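Local coordinates for protein TetR family transcriptional regulator (PDB 6AZH) that probably represses transcription as a dimeric TetR-type regulator, binding operator DNA through a helix-turn-helix domain and perhaps answering to a small-molecule ligand linked to fatty acid metabolism, at residues A14-F19 against N55-K60; S27-I32 against E51-F56; E67-I72 against F87-E92. All coordinates share one frame; numbering follows the deposited sequence.

Overall arrangement
All three contacts draw on one long helix, 50-74, which leaves the DNA-binding domain and runs into the regulatory domain. Contacts 1 and 2 lie side by side, their centres about 7 Å apart; they share Asn55 and Phe56 and join residues 51-60 to helices 6-26 and 29-36. They touch directly, Ala15 CB lying 3.7 Å from Ile53 CG2. Contact 3 sits farther along the helix, where 67-72 packs on helix 79-96; its centre is about 21 Å from that of contact 1 and about 28 Å from that of contact 2. In TetR relatives a helix in this position commonly relays ligand binding to the DNA-binding domain, and it may do so here.

Contact 1. Residues A14-F19 against N55-K60; sequences AAINVF and NFVISK
Val57 presents its two methyl groups to Ala15 and Ile16, joining helix 6-26 to helix 50-74 in the helix-turn-helix DNA-binding domain of the TetR family, where the start of helix 50-74 packs on the three helices before it. Helix 6-26 comes before the helix-turn-helix proper, and helix 50-74 follows it and goes on into the regulatory domain, so the pairing lies where the DNA-binding domain meets the helix leading out of it.

The interaction across the segments is wholly apolar, and Val57 divides it between its branches. CG2 meets the small side chain of Ala15, 3.8 Å from Ala15 CB; a methyl group here lets the valine come close to the backbone of helix 6-26, and the nearest alpha carbons, those of Ile16 and Val57, are 7.3 Å apart. The other branch, CG1, stands anti to the backbone N (chi1 173°) and is thereby carried to Ile16. A branched residue suits this place because each methyl serves a different neighbour, while its stubby shape needs little room between two helices.

Further apolar groups adjoin the contact. Phe12 of helix 6-26 and Met103 of helix 98-106 also touch Val57, and Ala99 of that second helix lies on Ile16, bringing the regulatory domain up against this joint. Phe19, one turn beyond Ala15, sends its ring edge-to-face with Phe54, continuing the apolar seam.

Ile16 starts out pointing past the other helix, and its longer branch makes up the difference: CG1 reaches Val57 CG1 at 3.6 Å, with the terminal CD1 of Ile16 at 4.2 Å from the same methyl.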
# COMPACT_ATOMS: atom_id res chain seq x y z
N ALA A 14 -1.89 -13.89 -18.39
CA ALA A 14 -2.56 -12.76 -19.01
C ALA A 14 -3.43 -12.00 -18.02
O ALA A 14 -3.49 -10.77 -18.06
CB ALA A 14 -3.41 -13.22 -20.21
N ALA A 15 -4.13 -12.72 -17.15
CA ALA A 15 -5.03 -12.05 -16.21
C ALA A 15 -4.25 -11.14 -15.28
O ALA A 15 -4.70 -10.04 -14.95
CB ALA A 15 -5.82 -13.08 -15.40
N ILE A 16 -3.07 -11.58 -14.84
CA ILE A 16 -2.26 -10.71 -13.99
C ILE A 16 -2.03 -9.37 -14.67
O ILE A 16 -2.22 -8.31 -14.06
CB ILE A 16 -0.92 -11.38 -13.63
CG1 ILE A 16 -1.13 -12.43 -12.55
CG2 ILE A 16 0.06 -10.34 -13.14
CD1 ILE A 16 -0.01 -13.44 -12.46
N ASN A 17 -1.62 -9.39 -15.94
CA ASN A 17 -1.30 -8.15 -16.63
C ASN A 17 -2.55 -7.30 -16.88
O ASN A 17 -2.51 -6.08 -16.72
CB ASN A 17 -0.57 -8.44 -17.94
CG ASN A 17 0.85 -8.86 -17.71
OD1 ASN A 17 1.50 -8.41 -16.76
ND2 ASN A 17 1.34 -9.75 -18.56
N VAL A 18 -3.67 -7.93 -17.26
CA VAL A 18 -4.90 -7.17 -17.47
C VAL A 18 -5.35 -6.52 -16.17
O VAL A 18 -5.59 -5.30 -16.11
CB VAL A 18 -6.00 -8.07 -18.05
CG1 VAL A 18 -7.30 -7.31 -18.13
CG2 VAL A 18 -5.60 -8.58 -19.44
N PHE A 19 -5.46 -7.31 -15.10
CA PHE A 19 -5.85 -6.77 -13.80
C PHE A 19 -4.87 -5.68 -13.33
O PHE A 19 -5.29 -4.66 -12.78
CB PHE A 19 -5.93 -7.89 -12.76
CG PHE A 19 -7.15 -8.76 -12.88
CD1 PHE A 19 -8.42 -8.21 -12.96
CD2 PHE A 19 -7.02 -10.15 -12.89
CE1 PHE A 19 -9.54 -9.02 -13.05
CE2 PHE A 19 -8.13 -10.98 -12.99
CZ PHE A 19 -9.41 -10.41 -13.07
N ASN A 55 -9.97 -14.80 -8.40
CA ASN A 55 -9.70 -15.55 -7.18
C ASN A 55 -8.70 -16.67 -7.42
O ASN A 55 -7.83 -16.94 -6.57
CB ASN A 55 -11.02 -16.11 -6.62
CG ASN A 55 -11.89 -15.03 -6.03
OD1 ASN A 55 -11.42 -13.94 -5.68
ND2 ASN A 55 -13.18 -15.32 -5.91
N PHE A 56 -8.82 -17.35 -8.56
CA PHE A 56 -7.85 -18.36 -8.95
C PHE A 56 -6.44 -17.78 -9.04
O PHE A 56 -5.48 -18.35 -8.50
CB PHE A 56 -8.29 -18.97 -10.29
CG PHE A 56 -7.20 -19.65 -11.05
CD1 PHE A 56 -6.86 -20.96 -10.77
CD2 PHE A 56 -6.53 -18.98 -12.06
CE1 PHE A 56 -5.85 -21.58 -11.47
CE2 PHE A 56 -5.52 -19.60 -12.76
CZ PHE A 56 -5.18 -20.90 -12.46
N VAL A 57 -6.31 -16.60 -9.67
CA VAL A 57 -5.00 -15.96 -9.80
C VAL A 57 -4.44 -15.61 -8.41
O VAL A 57 -3.26 -15.87 -8.12
CB VAL A 57 -5.08 -14.70 -10.69
CG1 VAL A 57 -3.76 -13.95 -10.68
CG2 VAL A 57 -5.49 -15.07 -12.15
N ILE A 58 -5.27 -15.03 -7.54
CA ILE A 58 -4.80 -14.70 -6.18
C ILE A 58 -4.32 -15.96 -5.48
O ILE A 58 -3.25 -15.98 -4.87
CB ILE A 58 -5.92 -14.02 -5.36
CG1 ILE A 58 -6.27 -12.63 -5.92
CG2 ILE A 58 -5.54 -13.99 -3.86
CD1 ILE A 58 -5.12 -11.63 -5.91
N SER A 59 -5.13 -17.03 -5.53
CA SER A 59 -4.79 -18.24 -4.79
C SER A 59 -3.51 -18.87 -5.32
O SER A 59 -2.59 -19.17 -4.56
CB SER A 59 -5.95 -19.23 -4.85
OG SER A 59 -5.67 -20.36 -4.04
N LYS A 60 -3.42 -19.05 -6.64
CA LYS A 60 -2.20 -19.60 -7.23
C LYS A 60 -0.99 -18.71 -6.97
O LYS A 60 0.08 -19.20 -6.59
CB LYS A 60 -2.38 -19.83 -8.73
CG LYS A 60 -1.09 -20.12 -9.46
CD LYS A 60 -0.53 -21.49 -9.05
CE LYS A 60 -1.58 -22.60 -9.21
NZ LYS A 60 -1.14 -23.92 -8.64

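Contact 2. Residues S27-I32 against E51-F56; sequences STVDEI and EEIFNF
Ile53 reaches out from helix 50-74 to meet Val29 and Ile32 at the start of helix 29-36. Its CB leaves the backbone toward that helix, and there the chain forks. The short branch, CG2, lies anti to the backbone N and turns to Ala15 of helix 6-26, while also coming near Ile32 CD1. The long branch starts at CG1, which sits beside the backbone N (chi1 -64°), and extends from there (chi2 169°) to carry CD1 toward the first turn of helix 29-36. This terminal methyl makes the closest approach to both partners: Val29 CG2 lies 4.1 Å from Ile53 CD1, and Ile32 CD1 is 4.2 Å from Ile53 CD1. A long, branched apolar chain suits the position, since the alpha carbons of Val29 and Ile53 remain 8.4 Å apart.

Helix 29-36 is the first helix of the helix-turn-helix, with 40-46 the second, the one expected to enter the DNA major groove as in other TetR regulators. Leu43 of that second helix also touches both Ile53 and Val29, so the isoleucine packs among all three preceding helices of the domain.

Where helix 29-36 begins, Thr28 serves as N-cap: its OG1 accepts a hydrogen bond from Glu31 N at 2.9 Å, with an N-H...O angle of 156°. Threonine suits this end because its hydroxyl satisfies an amide that has no carbonyl of a preceding turn to bind. Val29 and Ile32, three residues apart, are both buried; Ile32 leaves its backbone toward helix 50-74, whereas Val29 offers CG2 from the flank.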
# COMPACT_ATOMS: atom_id res chain seq x y z
N SER A 27 -11.13 -4.59 -16.13
CA SER A 27 -10.75 -5.83 -16.78
C SER A 27 -11.99 -6.60 -17.19
O SER A 27 -13.06 -6.46 -16.59
CB SER A 27 -9.90 -6.68 -15.85
OG SER A 27 -8.77 -5.94 -15.40
N THR A 28 -11.85 -7.42 -18.23
CA THR A 28 -12.95 -8.23 -18.74
C THR A 28 -12.46 -9.61 -19.11
O THR A 28 -11.31 -9.79 -19.51
CB THR A 28 -13.61 -7.62 -19.98
OG1 THR A 28 -12.66 -7.57 -21.05
CG2 THR A 28 -14.16 -6.22 -19.69
N VAL A 29 -13.37 -10.59 -19.04
CA VAL A 29 -13.10 -11.91 -19.61
C VAL A 29 -12.68 -11.78 -21.07
O VAL A 29 -11.73 -12.42 -21.52
CB VAL A 29 -14.33 -12.83 -19.45
CG1 VAL A 29 -14.17 -14.08 -20.29
CG2 VAL A 29 -14.54 -13.20 -18.00
N ASP A 30 -13.38 -10.92 -21.84
CA ASP A 30 -13.07 -10.74 -23.25
C ASP A 30 -11.60 -10.40 -23.46
O ASP A 30 -10.93 -10.97 -24.33
CB ASP A 30 -13.93 -9.61 -23.85
CG ASP A 30 -15.41 -9.92 -23.84
OD1 ASP A 30 -15.80 -11.11 -23.93
OD2 ASP A 30 -16.18 -8.95 -23.76
N GLU A 31 -11.08 -9.46 -22.67
CA GLU A 31 -9.70 -9.03 -22.83
C GLU A 31 -8.73 -10.11 -22.35
O GLU A 31 -7.69 -10.34 -22.98
CB GLU A 31 -9.47 -7.71 -22.08
CG GLU A 31 -8.03 -7.20 -22.09
CD GLU A 31 -7.57 -6.67 -23.45
OE1 GLU A 31 -8.34 -6.72 -24.43
OE2 GLU A 31 -6.41 -6.20 -23.52
N ILE A 32 -9.07 -10.80 -21.26
CA ILE A 32 -8.19 -11.85 -20.74
C ILE A 32 -8.07 -13.00 -21.74
O ILE A 32 -6.98 -13.53 -21.97
CB ILE A 32 -8.68 -12.34 -19.36
CG1 ILE A 32 -8.51 -11.22 -18.32
CG2 ILE A 32 -7.91 -13.60 -18.93
CD1 ILE A 32 -9.25 -11.44 -17.01
N GLU A 51 -14.66 -12.82 -11.81
CA GLU A 51 -14.37 -13.00 -10.39
C GLU A 51 -13.73 -14.35 -10.14
O GLU A 51 -12.83 -14.47 -9.30
CB GLU A 51 -15.63 -12.86 -9.54
CG GLU A 51 -15.34 -12.99 -8.03
CD GLU A 51 -16.43 -12.36 -7.16
OE1 GLU A 51 -17.35 -13.09 -6.75
OE2 GLU A 51 -16.36 -11.14 -6.88
N GLU A 52 -14.17 -15.39 -10.85
CA GLU A 52 -13.53 -16.69 -10.68
C GLU A 52 -12.09 -16.65 -11.15
O GLU A 52 -11.21 -17.23 -10.51
CB GLU A 52 -14.33 -17.78 -11.42
CG GLU A 52 -15.59 -18.20 -10.69
CD GLU A 52 -16.15 -19.55 -11.15
OE1 GLU A 52 -15.54 -20.21 -12.02
OE2 GLU A 52 -17.22 -19.95 -10.64
N ILE A 53 -11.81 -15.93 -12.25
CA ILE A 53 -10.43 -15.83 -12.72
C ILE A 53 -9.59 -15.12 -11.68
O ILE A 53 -8.50 -15.57 -11.31
CB ILE A 53 -10.35 -15.12 -14.08
CG1 ILE A 53 -11.07 -15.93 -15.17
CG2 ILE A 53 -8.87 -14.93 -14.46
CD1 ILE A 53 -11.25 -15.15 -16.47
N PHE A 54 -10.09 -13.98 -11.19
CA PHE A 54 -9.37 -13.21 -10.17
C PHE A 54 -8.99 -14.07 -8.97
O PHE A 54 -7.84 -14.06 -8.53
CB PHE A 54 -10.23 -12.03 -9.72
CG PHE A 54 -9.53 -11.14 -8.72
CD1 PHE A 54 -9.66 -11.37 -7.36
CD2 PHE A 54 -8.73 -10.09 -9.16
CE1 PHE A 54 -9.00 -10.56 -6.45
CE2 PHE A 54 -8.07 -9.28 -8.24
CZ PHE A 54 -8.21 -9.52 -6.90
N ASN A 55 -9.97 -14.80 -8.40
CA ASN A 55 -9.70 -15.55 -7.18
C ASN A 55 -8.70 -16.67 -7.42
O ASN A 55 -7.83 -16.94 -6.57
CB ASN A 55 -11.02 -16.11 -6.62
CG ASN A 55 -11.89 -15.03 -6.03
OD1 ASN A 55 -11.42 -13.94 -5.68
ND2 ASN A 55 -13.18 -15.32 -5.91
N PHE A 56 -8.82 -17.35 -8.56
CA PHE A 56 -7.85 -18.36 -8.95
C PHE A 56 -6.44 -17.78 -9.04
O PHE A 56 -5.48 -18.35 -8.50
CB PHE A 56 -8.29 -18.97 -10.29
CG PHE A 56 -7.20 -19.65 -11.05
CD1 PHE A 56 -6.86 -20.96 -10.77
CD2 PHE A 56 -6.53 -18.98 -12.06
CE1 PHE A 56 -5.85 -21.58 -11.47
CE2 PHE A 56 -5.52 -19.60 -12.76
CZ PHE A 56 -5.18 -20.90 -12.46

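Contact 3. Residues E67-I72 against F87-E92; sequences EKLTDI and FKMQFE
Met89, present as selenomethionine, folds its flexible chain against Lys68, Leu69 and Ile72, packing helix 79-96 against helix 50-74. The two segments run antiparallel, at 169°, with their axes 10.6 Å apart, as successive helices of the TetR regulatory bundle.

The Met89 chain leaves with CG anti to the backbone N (chi1 179°), then bends twice, at chi2 and again at chi3. The first leg brings CG to 3.7 Å from Lys68 CB. The bends swing SE past that lysine, 3.8 Å from its CB, and turn the end methyl onto the backbone of helix 50-74, where Met89 CE lies 3.7 Å from Leu69 N and 4.0 Å from Leu69 CB. The unbranched, pliable chain suits a path with two consecutive bends.

Ile72, a turn further on, reaches back with its extended branch to place CD1 at 3.9 Å from Met89 CB. The aliphatic part of Lys68 passes obliquely over Met89, with CB and CD both near CG, and the bend at chi4 helps carry NZ away from the contact. Tyr125 of helix 113-138 touches both Leu69 and Met89 and continues the apolar packing.

The contact therefore rests on dispersion and burial of apolar surface, and its specificity on the fit of the Met89 chain against Lys68, Leu69 and Ile72, while the lysine's charged end stays away from it.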
# COMPACT_ATOMS: atom_id res chain seq x y z
N GLU A 67 4.96 -20.62 0.48
CA GLU A 67 6.02 -21.63 0.42
C GLU A 67 7.34 -21.06 0.91
O GLU A 67 8.02 -21.67 1.75
CB GLU A 67 6.16 -22.14 -1.01
CG GLU A 67 7.32 -23.11 -1.22
CD GLU A 67 7.48 -23.50 -2.68
OE1 GLU A 67 8.63 -23.77 -3.10
OE2 GLU A 67 6.46 -23.51 -3.41
N LYS A 68 7.73 -19.90 0.40
CA LYS A 68 9.01 -19.31 0.77
C LYS A 68 9.02 -18.83 2.21
O LYS A 68 10.06 -18.93 2.88
CB LYS A 68 9.36 -18.17 -0.18
CG LYS A 68 9.69 -18.64 -1.58
CD LYS A 68 10.68 -17.72 -2.27
CE LYS A 68 10.94 -18.14 -3.71
NZ LYS A 68 11.91 -19.27 -3.80
N LEU A 69 7.89 -18.32 2.71
CA LEU A 69 7.84 -17.94 4.12
C LEU A 69 7.92 -19.17 5.02
O LEU A 69 8.65 -19.17 6.02
CB LEU A 69 6.58 -17.14 4.42
CG LEU A 69 6.39 -16.66 5.85
CD1 LEU A 69 7.56 -15.77 6.28
CD2 LEU A 69 5.07 -15.92 6.00
N THR A 70 7.18 -20.23 4.67
CA THR A 70 7.25 -21.47 5.45
C THR A 70 8.66 -22.03 5.47
O THR A 70 9.11 -22.55 6.50
CB THR A 70 6.26 -22.49 4.88
OG1 THR A 70 4.92 -22.05 5.15
CG2 THR A 70 6.45 -23.85 5.55
N ASP A 71 9.39 -21.94 4.35
CA ASP A 71 10.78 -22.40 4.34
C ASP A 71 11.63 -21.62 5.33
O ASP A 71 12.48 -22.20 6.01
CB ASP A 71 11.38 -22.26 2.94
CG ASP A 71 10.85 -23.29 1.96
OD1 ASP A 71 10.25 -24.30 2.40
OD2 ASP A 71 11.04 -23.09 0.74
N ILE A 72 11.44 -20.30 5.40
CA ILE A 72 12.19 -19.49 6.36
C ILE A 72 11.82 -19.88 7.79
O ILE A 72 12.69 -20.06 8.65
CB ILE A 72 11.93 -17.99 6.10
CG1 ILE A 72 12.71 -17.57 4.85
CG2 ILE A 72 12.34 -17.16 7.33
CD1 ILE A 72 12.44 -16.15 4.43
N PHE A 87 13.20 -10.25 4.81
CA PHE A 87 13.23 -9.02 4.03
C PHE A 87 13.81 -9.26 2.65
O PHE A 87 13.27 -8.78 1.64
CB PHE A 87 14.05 -7.94 4.76
CG PHE A 87 13.57 -7.65 6.14
CD1 PHE A 87 12.23 -7.77 6.46
CD2 PHE A 87 14.47 -7.27 7.13
CE1 PHE A 87 11.79 -7.51 7.75
CE2 PHE A 87 14.04 -7.00 8.42
CZ PHE A 87 12.70 -7.12 8.73
N LYS A 88 14.88 -10.06 2.57
CA LYS A 88 15.50 -10.36 1.29
C LYS A 88 14.54 -11.14 0.40
O LYS A 88 14.34 -10.79 -0.77
CB LYS A 88 16.79 -11.15 1.52
CG LYS A 88 17.42 -11.67 0.25
CD LYS A 88 18.63 -12.53 0.60
CE LYS A 88 19.62 -12.57 -0.54
NZ LYS A 88 19.02 -13.10 -1.79
N MSE A 89 13.93 -12.20 0.95
CA MSE A 89 12.98 -13.02 0.20
C MSE A 89 11.81 -12.18 -0.35
O MSE A 89 11.44 -12.32 -1.52
CB MSE A 89 12.46 -14.16 1.08
CG MSE A 89 11.43 -15.11 0.43
SE MSE A 89 9.58 -14.39 0.46
CE MSE A 89 9.09 -14.86 2.29
N GLN A 90 11.24 -11.31 0.49
CA GLN A 90 10.02 -10.59 0.10
C GLN A 90 10.30 -9.58 -1.01
O GLN A 90 9.51 -9.45 -1.95
CB GLN A 90 9.40 -9.85 1.29
CG GLN A 90 8.76 -10.74 2.32
CD GLN A 90 7.90 -9.96 3.31
OE1 GLN A 90 6.91 -10.49 3.81
NE2 GLN A 90 8.27 -8.72 3.59
N PHE A 91 11.42 -8.86 -0.91
CA PHE A 91 11.72 -7.86 -1.92
C PHE A 91 12.13 -8.51 -3.23
O PHE A 91 11.78 -8.02 -4.31
CB PHE A 91 12.81 -6.91 -1.42
CG PHE A 91 12.31 -5.90 -0.41
CD1 PHE A 91 11.29 -5.02 -0.75
CD2 PHE A 91 12.86 -5.84 0.86
CE1 PHE A 91 10.83 -4.10 0.16
CE2 PHE A 91 12.41 -4.91 1.78
CZ PHE A 91 11.39 -4.04 1.43
N GLU A 92 12.85 -9.64 -3.16
CA GLU A 92 13.15 -10.38 -4.38
C GLU A 92 11.87 -10.89 -5.03
O GLU A 92 11.68 -10.74 -6.24
CB GLU A 92 14.14 -11.52 -4.10
CG GLU A 92 15.56 -11.03 -3.89
CD GLU A 92 16.53 -12.13 -3.48
OE1 GLU A 92 16.10 -13.29 -3.34
OE2 GLU A 92 17.73 -11.81 -3.28